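PDB 3Q48: chaperone CupB2 from Pseudomonas aeruginosa, which probably acts as a periplasmic chaperone that helps fimbrial subunits fold during fimbrium assembly. Local coordinates for residues 36-41 against 141-146; 153-158 against 179-184; 159-164 against 242-247; 185-190 against 228-233. All coordinates share one frame; numbering follows the deposited sequence.

Contact 1 of 4, residues 36-41 against 141-146; sequences RVVFPA and KLFFRP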
loop_
_atom_site.group_PDB
_atom_site.type_symbol
_atom_site.label_atom_id
_atom_site.label_comp_id
_atom_site.label_asym_id
_atom_site.label_seq_id
_atom_site.Cartn_x
_atom_site.Cartn_y
_atom_site.Cartn_z
ATOM N N ARG A 36 3.428 4.306 2.470
ATOM C CA ARG A 36 2.084 3.824 2.767
ATOM C C ARG A 36 1.632 4.427 4.085
ATOM O O ARG A 36 2.478 4.858 4.863
ATOM C CB ARG A 36 1.990 2.267 2.818
ATOM C CG ARG A 36 2.711 1.647 4.028
ATOM C CD ARG A 36 3.729 0.550 3.634
ATOM N NE ARG A 36 4.179 0.826 2.300
ATOM C CZ ARG A 36 3.875 0.104 1.214
ATOM N NH1 ARG A 36 3.175 -1.059 1.269
ATOM N NH2 ARG A 36 4.368 0.524 0.055
ATOM N N VAL A 37 0.311 4.430 4.330
ATOM C CA VAL A 37 -0.243 4.856 5.627
ATOM C C VAL A 37 -0.935 3.676 6.365
ATOM O O VAL A 37 -1.775 2.999 5.793
ATOM C CB VAL A 37 -1.228 6.037 5.455
ATOM C CG1 VAL A 37 -1.862 6.379 6.760
ATOM C CG2 VAL A 37 -0.506 7.296 4.804
ATOM N N VAL A 38 -0.575 3.424 7.623
ATOM C CA VAL A 38 -1.263 2.425 8.386
ATOM C C VAL A 38 -2.185 3.142 9.332
ATOM O O VAL A 38 -1.766 4.040 10.087
ATOM C CB VAL A 38 -0.301 1.527 9.146
ATOM C CG1 VAL A 38 -1.075 0.530 9.998
ATOM C CG2 VAL A 38 0.588 0.758 8.149
ATOM N N PHE A 39 -3.463 2.780 9.272
ATOM C CA PHE A 39 -4.392 3.443 10.112
ATOM C C PHE A 39 -4.902 2.425 11.096
ATOM O O PHE A 39 -5.686 1.552 10.726
ATOM C CB PHE A 39 -5.527 4.091 9.328
ATOM C CG PHE A 39 -6.258 5.102 10.117
ATOM C CD1 PHE A 39 -6.181 6.442 9.777
ATOM C CD2 PHE A 39 -7.027 4.714 11.250
ATOM C CE1 PHE A 39 -6.851 7.435 10.547
ATOM C CE2 PHE A 39 -7.725 5.690 12.041
ATOM C CZ PHE A 39 -7.606 7.068 11.678
ATOM N N PRO A 40 -4.470 2.544 12.359
ATOM C CA PRO A 40 -4.882 1.592 13.404
ATOM C C PRO A 40 -6.255 1.978 13.969
ATOM O O PRO A 40 -6.472 3.148 14.326
ATOM C CB PRO A 40 -3.765 1.708 14.454
ATOM C CG PRO A 40 -2.901 2.973 14.034
ATOM C CD PRO A 40 -3.656 3.654 12.901
ATOM N N ALA A 41 -7.176 1.004 13.998
ATOM C CA ALA A 41 -8.565 1.226 14.466
ATOM C C ALA A 41 -8.692 1.989 15.797
ATOM O O ALA A 41 -9.664 2.732 15.994
ATOM C CB ALA A 41 -9.357 -0.098 14.541
ATOM N N LYS A 141 -0.976 3.621 -0.551
ATOM C CA LYS A 141 -1.896 2.707 0.041
ATOM C C LYS A 141 -2.200 3.173 1.437
ATOM O O LYS A 141 -1.275 3.557 2.187
ATOM C CB LYS A 141 -1.296 1.309 0.088
ATOM C CG LYS A 141 -1.229 0.680 -1.238
ATOM C CD LYS A 141 -0.354 -0.573 -1.211
ATOM C CE LYS A 141 -0.041 -0.924 -2.696
ATOM N NZ LYS A 141 0.915 -2.056 -2.870
ATOM N N LEU A 142 -3.483 3.117 1.801
ATOM C CA LEU A 142 -3.891 3.300 3.201
ATOM C C LEU A 142 -4.515 1.997 3.741
ATOM O O LEU A 142 -5.496 1.482 3.213
ATOM C CB LEU A 142 -4.836 4.491 3.336
ATOM C CG LEU A 142 -5.046 5.225 4.687
ATOM C CD1 LEU A 142 -5.850 6.482 4.457
ATOM C CD2 LEU A 142 -5.793 4.407 5.691
ATOM N N PHE A 143 -3.909 1.434 4.763
ATOM C CA PHE A 143 -4.394 0.217 5.388
ATOM C C PHE A 143 -5.138 0.515 6.705
ATOM O O PHE A 143 -4.547 0.898 7.718
ATOM C CB PHE A 143 -3.241 -0.775 5.655
ATOM C CG PHE A 143 -2.432 -1.133 4.425
ATOM C CD1 PHE A 143 -2.937 -1.995 3.461
ATOM C CD2 PHE A 143 -1.148 -0.627 4.260
ATOM C CE1 PHE A 143 -2.168 -2.335 2.315
ATOM C CE2 PHE A 143 -0.362 -0.959 3.140
ATOM C CZ PHE A 143 -0.852 -1.809 2.185
ATOM N N PHE A 144 -6.452 0.341 6.691
ATOM C CA PHE A 144 -7.185 0.401 7.948
ATOM C C PHE A 144 -7.048 -0.952 8.597
ATOM O O PHE A 144 -7.409 -1.976 7.977
ATOM C CB PHE A 144 -8.641 0.647 7.725
ATOM C CG PHE A 144 -9.388 0.758 8.970
ATOM C CD1 PHE A 144 -9.341 1.952 9.707
ATOM C CD2 PHE A 144 -10.121 -0.330 9.447
ATOM C CE1 PHE A 144 -10.066 2.097 10.919
ATOM C CE2 PHE A 144 -10.847 -0.225 10.695
ATOM C CZ PHE A 144 -10.812 0.997 11.427
ATOM N N ARG A 145 -6.530 -0.945 9.834
ATOM C CA ARG A 145 -6.189 -2.162 10.531
ATOM C C ARG A 145 -6.921 -2.321 11.892
ATOM O O ARG A 145 -6.593 -1.619 12.880
ATOM C CB ARG A 145 -4.683 -2.255 10.691
ATOM C CG ARG A 145 -4.214 -3.556 11.262
ATOM C CD ARG A 145 -2.711 -3.527 11.355
ATOM N NE ARG A 145 -2.088 -3.546 10.028
ATOM C CZ ARG A 145 -0.807 -3.242 9.795
ATOM N NH1 ARG A 145 -0.008 -2.876 10.816
ATOM N NH2 ARG A 145 -0.328 -3.329 8.548
ATOM N N PRO A 146 -7.913 -3.231 11.941
ATOM C CA PRO A 146 -8.558 -3.502 13.230
ATOM C C PRO A 146 -7.527 -3.903 14.323
ATOM O O PRO A 146 -6.512 -4.637 14.042
ATOM C CB PRO A 146 -9.528 -4.672 12.928
ATOM C CG PRO A 146 -9.872 -4.521 11.457
ATOM C CD PRO A 146 -8.544 -3.950 10.810
HETATM O O HOH W 1 3.460 -1.053 -2.184
#
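F39 and F144 meet across a parallel strand pair that joins the first strand, 36-40, to strand 136-145 at the edge of the immunoglobulin-like N-terminal domain. V37 and F39 bond the other strand through both N and O, and A41 N continues the ladder to R145 O. The rung from V37 N to K141 O, 2.8 Å, is almost straight at 173°. V37, F39, L142 and F144 make up the buried face, where large apolar groups suit the sandwich core. F39 turns CG away from its backbone N (chi1 -163°), carrying the ring over until CD2 lies 3.9 Å from F144 CD1; the two side chains cross obliquely, and F80 and Y101 extend the cluster. F39 CB rests 3.7 Å from L142 CD2, while A41, small enough to fit, brings CB within 3.6 Å of F144 CZ. R36, V38, F143 and R145 occupy the other face. V38 CG1 lies over one face of the R145 guanidinium, 3.7 Å from NH1, and salt bridges to E111 and D235 hold that group. R36 bends back so that NH1 comes to the edge of the F143 ring, 4.0 Å from CE2, with the two planes 37° apart. The like-charged ends of R36 and K141 share one water, which accepts from R36 NH2 at 2.9 Å and from K141 NZ at 2.8 Å.

Contact 2 of 4, residues 153-158 against 179-184; sequences DSAAGK and NPTPYY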
loop_
_atom_site.group_PDB
_atom_site.type_symbol
_atom_site.label_atom_id
_atom_site.label_comp_id
_atom_site.label_asym_id
_atom_site.label_seq_id
_atom_site.Cartn_x
_atom_site.Cartn_y
_atom_site.Cartn_z
ATOM N N ASP A 153 3.494 -8.761 10.799
ATOM C CA ASP A 153 4.881 -9.135 10.559
ATOM C C ASP A 153 5.068 -10.617 10.162
ATOM O O ASP A 153 6.101 -10.967 9.509
ATOM C CB ASP A 153 5.774 -8.673 11.723
ATOM C CG ASP A 153 5.924 -7.112 11.753
ATOM O OD1 ASP A 153 6.095 -6.507 10.648
ATOM O OD2 ASP A 153 5.839 -6.472 12.847
ATOM N N SER A 154 4.065 -11.461 10.468
ATOM C CA SER A 154 4.179 -12.875 10.180
ATOM C C SER A 154 3.527 -13.258 8.859
ATOM O O SER A 154 3.649 -14.409 8.397
ATOM C CB SER A 154 3.542 -13.690 11.301
ATOM O OG SER A 154 4.010 -13.261 12.582
ATOM N N ALA A 155 2.845 -12.310 8.236
ATOM C CA ALA A 155 1.916 -12.688 7.191
ATOM C C ALA A 155 2.605 -13.240 5.935
ATOM O O ALA A 155 2.226 -14.323 5.416
ATOM C CB ALA A 155 0.978 -11.549 6.868
ATOM N N ALA A 156 3.615 -12.509 5.450
ATOM C CA ALA A 156 4.270 -12.855 4.177
ATOM C C ALA A 156 4.761 -14.301 4.241
ATOM O O ALA A 156 4.781 -15.004 3.215
ATOM C CB ALA A 156 5.430 -11.931 3.906
ATOM N N GLY A 157 5.139 -14.739 5.442
ATOM C CA GLY A 157 5.612 -16.104 5.617
ATOM C C GLY A 157 4.549 -17.207 5.720
ATOM O O GLY A 157 4.917 -18.368 5.948
ATOM N N LYS A 158 3.253 -16.882 5.594
ATOM C CA LYS A 158 2.226 -17.937 5.619
ATOM C C LYS A 158 1.610 -18.102 4.235
ATOM O O LYS A 158 0.683 -18.856 4.031
ATOM C CB LYS A 158 1.140 -17.681 6.691
ATOM C CG LYS A 158 1.712 -17.469 8.077
ATOM C CD LYS A 158 0.658 -17.060 9.119
ATOM C CE LYS A 158 1.392 -16.428 10.338
ATOM N NZ LYS A 158 0.623 -16.388 11.619
ATOM N N ASN A 179 -3.066 -16.243 0.030
ATOM C CA ASN A 179 -2.951 -15.451 1.242
ATOM C C ASN A 179 -4.111 -15.779 2.186
ATOM O O ASN A 179 -5.202 -15.178 2.100
ATOM C CB ASN A 179 -2.946 -13.954 0.941
ATOM C CG ASN A 179 -2.756 -13.094 2.211
ATOM O OD1 ASN A 179 -2.378 -13.606 3.297
ATOM N ND2 ASN A 179 -2.974 -11.783 2.063
ATOM N N PRO A 180 -3.834 -16.695 3.116
ATOM C CA PRO A 180 -4.763 -17.206 4.069
ATOM C C PRO A 180 -4.712 -16.353 5.371
ATOM O O PRO A 180 -5.010 -16.865 6.451
ATOM C CB PRO A 180 -4.235 -18.642 4.289
ATOM C CG PRO A 180 -2.716 -18.425 4.272
ATOM C CD PRO A 180 -2.475 -17.256 3.324
ATOM N N THR A 181 -4.355 -15.079 5.263
ATOM C CA THR A 181 -4.192 -14.201 6.416
ATOM C C THR A 181 -5.115 -12.964 6.334
ATOM O O THR A 181 -5.690 -12.686 5.268
ATOM C CB THR A 181 -2.700 -13.625 6.525
ATOM O OG1 THR A 181 -2.525 -12.531 5.602
ATOM C CG2 THR A 181 -1.657 -14.690 6.281
ATOM N N PRO A 182 -5.249 -12.204 7.452
ATOM C CA PRO A 182 -6.124 -11.006 7.354
ATOM C C PRO A 182 -5.509 -9.755 6.743
ATOM O O PRO A 182 -6.204 -8.738 6.639
ATOM C CB PRO A 182 -6.629 -10.770 8.817
ATOM C CG PRO A 182 -5.697 -11.568 9.734
ATOM C CD PRO A 182 -4.958 -12.607 8.853
ATOM N N TYR A 183 -4.247 -9.828 6.281
ATOM C CA TYR A 183 -3.439 -8.652 5.914
ATOM C C TYR A 183 -3.194 -8.594 4.433
ATOM O O TYR A 183 -3.032 -9.614 3.785
ATOM C CB TYR A 183 -2.083 -8.715 6.591
ATOM C CG TYR A 183 -2.158 -8.930 8.057
ATOM C CD1 TYR A 183 -2.337 -7.848 8.925
ATOM C CD2 TYR A 183 -2.060 -10.222 8.597
ATOM C CE1 TYR A 183 -2.437 -8.032 10.329
ATOM C CE2 TYR A 183 -2.185 -10.419 9.964
ATOM C CZ TYR A 183 -2.363 -9.325 10.818
ATOM O OH TYR A 183 -2.458 -9.553 12.177
ATOM N N TYR A 184 -3.121 -7.393 3.887
ATOM C CA TYR A 184 -2.577 -7.251 2.548
ATOM C C TYR A 184 -1.110 -7.632 2.639
ATOM O O TYR A 184 -0.460 -7.450 3.701
ATOM C CB TYR A 184 -2.771 -5.801 2.024
ATOM C CG TYR A 184 -4.236 -5.530 1.660
ATOM C CD1 TYR A 184 -4.689 -5.702 0.356
ATOM C CD2 TYR A 184 -5.167 -5.164 2.641
ATOM C CE1 TYR A 184 -6.058 -5.501 0.041
ATOM C CE2 TYR A 184 -6.493 -4.956 2.347
ATOM C CZ TYR A 184 -6.941 -5.136 1.050
ATOM O OH TYR A 184 -8.276 -4.963 0.759
#
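A155 meets Y183 and T181 where two loops of the C-terminal immunoglobulin-like domain pack together, T181 heading an ST turn in the second. The small A155 side chain fits between the two: its CB is 3.7 Å from Y183 CD2 and 3.9 Å from T181 OG1. Farther along the first loop, K158 lays the base of its chain on the other, with CB 4.1 Å from T181 CG2, while its amine leads away. P180, rigid and apolar, puts CG 3.4 Å from K158 O. No hydrogen bond crosses between the two segments; the polar bonds lie within each. On the first, K158 N bonds A155 O in a tight turn. On the second, T181 OG1 sits between its backbone N and carbonyl carbon (chi1 79°), where it accepts from Y183 N at 3.3 Å and donates to N179 OD1, lying in the plane of that amide carbonyl on a lone pair. Asparagine suits this place because its amide reaches both ways. Farther out, Y183 OH accepts from S151 N, and A156 O takes a bond from Y230 OH, tying the first loop to the sheet beside it. The other end of the N179 amide donates from ND2 to Y183 O at 2.8 Å, in the amide plane.

Contact 3 of 4, residues 159-164 against 242-247; sequences LQWKFL and HDRALG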
loop_
_atom_site.group_PDB
_atom_site.type_symbol
_atom_site.label_atom_id
_atom_site.label_comp_id
_atom_site.label_asym_id
_atom_site.label_seq_id
_atom_site.Cartn_x
_atom_site.Cartn_y
_atom_site.Cartn_z
ATOM N N LEU A 159 2.107 -17.345 3.286
ATOM C CA LEU A 159 1.645 -17.476 1.918
ATOM C C LEU A 159 2.007 -18.867 1.436
ATOM O O LEU A 159 3.052 -19.387 1.796
ATOM C CB LEU A 159 2.311 -16.403 1.056
ATOM C CG LEU A 159 2.001 -15.022 1.595
ATOM C CD1 LEU A 159 2.762 -13.984 0.792
ATOM C CD2 LEU A 159 0.500 -14.755 1.529
ATOM N N GLN A 160 1.140 -19.502 0.680
ATOM C CA GLN A 160 1.538 -20.783 0.120
ATOM C C GLN A 160 1.560 -20.688 -1.379
ATOM O O GLN A 160 0.818 -19.904 -1.979
ATOM C CB GLN A 160 0.706 -21.946 0.678
ATOM C CG GLN A 160 -0.797 -21.742 0.777
ATOM C CD GLN A 160 -1.323 -22.212 2.135
ATOM O OE1 GLN A 160 -0.508 -22.518 3.022
ATOM N NE2 GLN A 160 -2.662 -22.250 2.319
ATOM N N TRP A 161 2.458 -21.409 -2.003
ATOM C CA TRP A 161 2.650 -21.169 -3.434
ATOM C C TRP A 161 2.419 -22.426 -4.236
ATOM O O TRP A 161 2.600 -23.514 -3.741
ATOM C CB TRP A 161 4.050 -20.566 -3.711
ATOM C CG TRP A 161 4.261 -19.271 -2.968
ATOM C CD1 TRP A 161 4.434 -19.107 -1.614
ATOM C CD2 TRP A 161 4.277 -17.953 -3.538
ATOM N NE1 TRP A 161 4.588 -17.771 -1.323
ATOM C CE2 TRP A 161 4.484 -17.042 -2.481
ATOM C CE3 TRP A 161 4.114 -17.462 -4.841
ATOM C CZ2 TRP A 161 4.538 -15.665 -2.678
ATOM C CZ3 TRP A 161 4.178 -16.080 -5.047
ATOM C CH2 TRP A 161 4.392 -15.198 -3.961
ATOM N N LYS A 162 1.996 -22.268 -5.478
ATOM C CA LYS A 162 1.827 -23.422 -6.355
ATOM C C LYS A 162 1.851 -23.051 -7.843
ATOM O O LYS A 162 1.566 -21.886 -8.241
ATOM C CB LYS A 162 0.526 -24.167 -6.027
ATOM C CG LYS A 162 -0.716 -23.575 -6.659
ATOM C CD LYS A 162 -1.868 -24.567 -6.593
ATOM C CE LYS A 162 -3.166 -23.798 -6.857
ATOM N NZ LYS A 162 -4.140 -24.462 -7.814
ATOM N N PHE A 163 2.184 -24.062 -8.653
ATOM C CA PHE A 163 2.080 -23.961 -10.102
ATOM C C PHE A 163 0.643 -24.152 -10.549
ATOM O O PHE A 163 -0.134 -24.914 -9.933
ATOM C CB PHE A 163 2.924 -25.029 -10.778
ATOM C CG PHE A 163 4.415 -24.791 -10.705
ATOM C CD1 PHE A 163 5.017 -23.820 -11.501
ATOM C CD2 PHE A 163 5.226 -25.593 -9.879
ATOM C CE1 PHE A 163 6.411 -23.616 -11.451
ATOM C CE2 PHE A 163 6.604 -25.415 -9.830
ATOM C CZ PHE A 163 7.201 -24.415 -10.613
ATOM N N LEU A 164 0.287 -23.427 -11.609
ATOM C CA LEU A 164 -0.919 -23.710 -12.424
ATOM C C LEU A 164 -0.451 -24.098 -13.832
ATOM O O LEU A 164 -1.158 -24.794 -14.569
ATOM C CB LEU A 164 -1.834 -22.485 -12.502
ATOM C CG LEU A 164 -3.092 -22.319 -11.639
ATOM C CD1 LEU A 164 -2.811 -22.483 -10.148
ATOM C CD2 LEU A 164 -3.700 -20.954 -11.933
ATOM N N HIS A 242 11.784 -13.817 1.479
ATOM C CA HIS A 242 11.381 -15.157 1.832
ATOM C C HIS A 242 11.613 -16.031 0.627
ATOM O O HIS A 242 11.407 -15.584 -0.519
ATOM C CB HIS A 242 9.881 -15.151 2.219
ATOM C CG HIS A 242 9.565 -14.169 3.312
ATOM N ND1 HIS A 242 9.862 -14.413 4.638
ATOM C CD2 HIS A 242 9.066 -12.908 3.265
ATOM C CE1 HIS A 242 9.526 -13.360 5.365
ATOM N NE2 HIS A 242 9.051 -12.430 4.554
ATOM N N ASP A 243 12.070 -17.266 0.890
ATOM C CA ASP A 243 12.094 -18.341 -0.097
ATOM C C ASP A 243 11.043 -19.412 0.254
ATOM O O ASP A 243 10.859 -19.756 1.413
ATOM C CB ASP A 243 13.489 -18.971 -0.136
ATOM C CG ASP A 243 14.552 -18.084 -0.841
ATOM O OD1 ASP A 243 14.249 -16.934 -1.276
ATOM O OD2 ASP A 243 15.728 -18.554 -0.934
ATOM N N ARG A 244 10.346 -19.955 -0.736
ATOM C CA ARG A 244 9.463 -21.099 -0.492
ATOM C C ARG A 244 9.510 -22.046 -1.662
ATOM O O ARG A 244 9.848 -21.629 -2.751
ATOM C CB ARG A 244 8.024 -20.640 -0.299
ATOM C CG ARG A 244 7.761 -19.839 0.972
ATOM C CD ARG A 244 8.028 -20.654 2.217
ATOM N NE ARG A 244 7.649 -19.908 3.411
ATOM C CZ ARG A 244 8.476 -19.163 4.144
ATOM N NH1 ARG A 244 9.765 -19.029 3.819
ATOM N NH2 ARG A 244 8.014 -18.559 5.221
ATOM N N ALA A 245 9.178 -23.317 -1.442
ATOM C CA ALA A 245 8.977 -24.278 -2.523
ATOM C C ALA A 245 7.592 -24.065 -3.142
ATOM O O ALA A 245 6.668 -23.596 -2.456
ATOM C CB ALA A 245 9.098 -25.681 -1.991
ATOM N N LEU A 246 7.454 -24.418 -4.424
ATOM C CA LEU A 246 6.140 -24.477 -5.109
ATOM C C LEU A 246 5.440 -25.815 -4.956
ATOM O O LEU A 246 6.014 -26.862 -5.284
ATOM C CB LEU A 246 6.256 -24.240 -6.624
ATOM C CG LEU A 246 6.670 -22.930 -7.318
ATOM C CD1 LEU A 246 5.573 -21.834 -7.274
ATOM C CD2 LEU A 246 8.016 -22.433 -6.783
ATOM N N GLY A 247 4.181 -25.774 -4.506
ATOM C CA GLY A 247 3.293 -26.939 -4.552
ATOM C C GLY A 247 3.130 -27.394 -6.001
ATOM O O GLY A 247 3.266 -26.580 -6.942
HETATM O O HOH W 2 5.026 -20.815 3.227
#
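G247 and strand 160-163 join through two backbone bonds that bracket K162, G247 N giving to W161 O at 2.9 Å and F163 N to G247 O at 3.2 Å, while the chain directions lie 47° apart. The contact therefore links the edge strands of two sheets of the C-terminal domain, 160-163 and 239-245, with the last modelled residue as the clasp. L246 and F163 carry the apolar part. The leucine side chain crosses that of F163 at about a right angle, and its CG stands over the ring face, 3.8 Å from the centroid and 25° off the normal: a CH-pi contact. The same branched chain, made to fill two directions at once, puts CD1 4.1 Å from W161 CB. W161 meets R244 by another part of its side chain: CD1 lies 4.1 Å from R244 CB, and the indole continues inward to meet the ring of Y230. Further along R244 the chemistry turns polar. Its NE donates to a water at 2.8 Å, which in turn donates to L159 O at 2.8 Å; NH1 bonds D243 O at 2.7 Å, and NH2 reaches G157 O. One long arginine thus offers aliphatic carbon to the tryptophan and N-H groups to backbone carbonyls and water, so that an apolar and a hydrated link between the sheets coexist at the protein surface.

Contact 4 of 4, residues 185-190 against 228-233; sequences VSFASV and VRYEVI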
loop_
_atom_site.group_PDB
_atom_site.type_symbol
_atom_site.label_atom_id
_atom_site.label_comp_id
_atom_site.label_asym_id
_atom_site.label_seq_id
_atom_site.Cartn_x
_atom_site.Cartn_y
_atom_site.Cartn_z
ATOM N N VAL A 185 -0.576 -8.197 1.565
ATOM C CA VAL A 185 0.843 -8.429 1.509
ATOM C C VAL A 185 1.272 -7.816 0.224
ATOM O O VAL A 185 0.774 -8.186 -0.816
ATOM C CB VAL A 185 1.148 -9.950 1.579
ATOM C CG1 VAL A 185 2.744 -10.273 1.335
ATOM C CG2 VAL A 185 0.640 -10.502 2.905
ATOM N N SER A 186 2.155 -6.837 0.286
ATOM C CA SER A 186 2.653 -6.160 -0.925
ATOM C C SER A 186 4.019 -6.684 -1.313
ATOM O O SER A 186 4.922 -6.715 -0.477
ATOM C CB SER A 186 2.747 -4.643 -0.691
ATOM O OG SER A 186 1.460 -4.168 -0.350
ATOM N N PHE A 187 4.158 -7.088 -2.565
ATOM C CA PHE A 187 5.415 -7.615 -3.079
ATOM C C PHE A 187 6.180 -6.571 -3.889
ATOM O O PHE A 187 5.616 -6.027 -4.857
ATOM C CB PHE A 187 5.173 -8.808 -4.013
ATOM C CG PHE A 187 4.358 -9.904 -3.411
ATOM C CD1 PHE A 187 4.958 -10.892 -2.636
ATOM C CD2 PHE A 187 2.985 -9.994 -3.679
ATOM C CE1 PHE A 187 4.186 -11.917 -2.078
ATOM C CE2 PHE A 187 2.211 -11.031 -3.139
ATOM C CZ PHE A 187 2.810 -11.990 -2.342
ATOM N N ALA A 188 7.445 -6.319 -3.539
ATOM C CA ALA A 188 8.298 -5.477 -4.373
ATOM C C ALA A 188 8.855 -6.285 -5.519
ATOM O O ALA A 188 9.272 -5.717 -6.547
ATOM C CB ALA A 188 9.452 -4.858 -3.559
ATOM N N SER A 189 8.904 -7.609 -5.342
ATOM C CA SER A 189 9.414 -8.490 -6.402
ATOM C C SER A 189 9.076 -9.886 -6.063
ATOM O O SER A 189 9.002 -10.222 -4.887
ATOM C CB SER A 189 10.943 -8.377 -6.568
ATOM O OG SER A 189 11.622 -8.848 -5.418
ATOM N N VAL A 190 8.855 -10.693 -7.097
ATOM C CA VAL A 190 8.573 -12.111 -6.972
ATOM C C VAL A 190 9.385 -12.759 -8.058
ATOM O O VAL A 190 9.432 -12.270 -9.168
ATOM C CB VAL A 190 7.072 -12.383 -7.225
ATOM C CG1 VAL A 190 6.727 -13.924 -7.246
ATOM C CG2 VAL A 190 6.262 -11.639 -6.198
ATOM N N VAL A 228 10.299 -20.309 -4.969
ATOM C CA VAL A 228 9.908 -18.922 -5.188
ATOM C C VAL A 228 10.664 -17.995 -4.216
ATOM O O VAL A 228 10.778 -18.320 -3.032
ATOM C CB VAL A 228 8.335 -18.711 -5.134
ATOM C CG1 VAL A 228 7.765 -18.979 -3.746
ATOM C CG2 VAL A 228 7.975 -17.291 -5.535
ATOM N N ARG A 229 11.141 -16.837 -4.683
ATOM C CA ARG A 229 11.784 -15.861 -3.766
ATOM C C ARG A 229 11.035 -14.572 -3.871
ATOM O O ARG A 229 10.829 -14.054 -4.989
ATOM C CB ARG A 229 13.236 -15.609 -4.157
ATOM C CG ARG A 229 13.925 -14.463 -3.399
ATOM C CD ARG A 229 15.447 -14.486 -3.658
ATOM N NE ARG A 229 16.059 -15.694 -3.124
ATOM C CZ ARG A 229 17.353 -16.000 -3.193
ATOM N NH1 ARG A 229 18.216 -15.179 -3.786
ATOM N NH2 ARG A 229 17.779 -17.156 -2.671
ATOM N N TYR A 230 10.608 -14.036 -2.731
ATOM C CA TYR A 230 9.822 -12.852 -2.798
ATOM C C TYR A 230 10.139 -11.847 -1.710
ATOM O O TYR A 230 10.522 -12.230 -0.588
ATOM C CB TYR A 230 8.331 -13.218 -2.818
ATOM C CG TYR A 230 7.809 -14.035 -1.644
ATOM C CD1 TYR A 230 7.344 -13.404 -0.505
ATOM C CD2 TYR A 230 7.764 -15.447 -1.689
ATOM C CE1 TYR A 230 6.825 -14.143 0.584
ATOM C CE2 TYR A 230 7.272 -16.202 -0.602
ATOM C CZ TYR A 230 6.798 -15.528 0.530
ATOM O OH TYR A 230 6.299 -16.199 1.633
ATOM N N GLU A 231 9.957 -10.558 -2.027
ATOM C CA GLU A 231 10.265 -9.491 -1.105
ATOM C C GLU A 231 9.010 -8.735 -0.848
ATOM O O GLU A 231 8.308 -8.369 -1.793
ATOM C CB GLU A 231 11.281 -8.504 -1.687
ATOM C CG GLU A 231 12.660 -9.094 -1.924
ATOM C CD GLU A 231 13.734 -8.070 -2.319
ATOM O OE1 GLU A 231 13.495 -6.843 -2.231
ATOM O OE2 GLU A 231 14.836 -8.493 -2.710
ATOM N N VAL A 232 8.754 -8.424 0.418
ATOM C CA VAL A 232 7.561 -7.751 0.753
ATOM C C VAL A 232 7.843 -6.444 1.459
ATOM O O VAL A 232 8.823 -6.344 2.157
ATOM C CB VAL A 232 6.682 -8.681 1.612
ATOM C CG1 VAL A 232 6.316 -9.952 0.784
ATOM C CG2 VAL A 232 7.400 -9.071 2.817
ATOM N N ILE A 233 6.972 -5.453 1.281
ATOM C CA ILE A 233 7.100 -4.150 1.878
ATOM C C ILE A 233 6.388 -4.119 3.224
ATOM O O ILE A 233 5.184 -4.388 3.316
ATOM C CB ILE A 233 6.539 -3.083 0.918
ATOM C CG1 ILE A 233 7.318 -3.117 -0.395
ATOM C CG2 ILE A 233 6.672 -1.643 1.504
ATOM C CD1 ILE A 233 6.517 -2.738 -1.647
HETATM O O HOH W 3 3.075 -6.207 2.723
HETATM O O HOH W 4 12.480 -11.405 -5.307
#
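A beta bulge interrupts the antiparallel pairing of strands 185-194 and 227-233 in the four-stranded sheet of the C-terminal domain: F187 pairs with V232, yet S189 pairs with E231, leaving A188 as the extra residue. The corner is bonded on each side, A188 N giving to E231 O at 2.8 Å and E231 N to S189 O at 3.0 Å; before it, I233 N gives to S186 O at 3.0 Å. Alanine suits the bend, its short CB lying 4.1 Å from I233 CD1. On the buried face F187 turns its edge toward the face of Y230 in an offset edge-to-face pair, centroids 5.8 Å apart and planes at 82°. V232 lies beside F187, with CG1 3.8 Å from F187 CD1, and reaches V185 CG1 at 3.6 Å. On the other face S189 OG stands 3.7 Å from E231 CG, while the glutamate's carboxylate bridges to R239. An aromatic and valine-lined inner face beneath a bulged antiparallel pair fits one wall of an immunoglobulin-like beta sandwich.

Overall arrangement
From the N terminus, contact 1 comes first: it brings the opening strand back beside strand 136-145, closing a long loop that holds most of the N-terminal sheet. The chain then enters the C-terminal domain, where contact 2 and contact 3 cross, their segments alternating along the sequence. Contact 4 begins after contact 2 has closed and lies wholly within the span of contact 3. Contacts 2, 3 and 4 touch one another, joining the entry loop 153-158, the connection 179-184, the edge strands and the middle of the four-stranded sheet. The two domains meet where R36 of contact 1 packs on I233 of contact 4, and F143 on Y184 of contact 2.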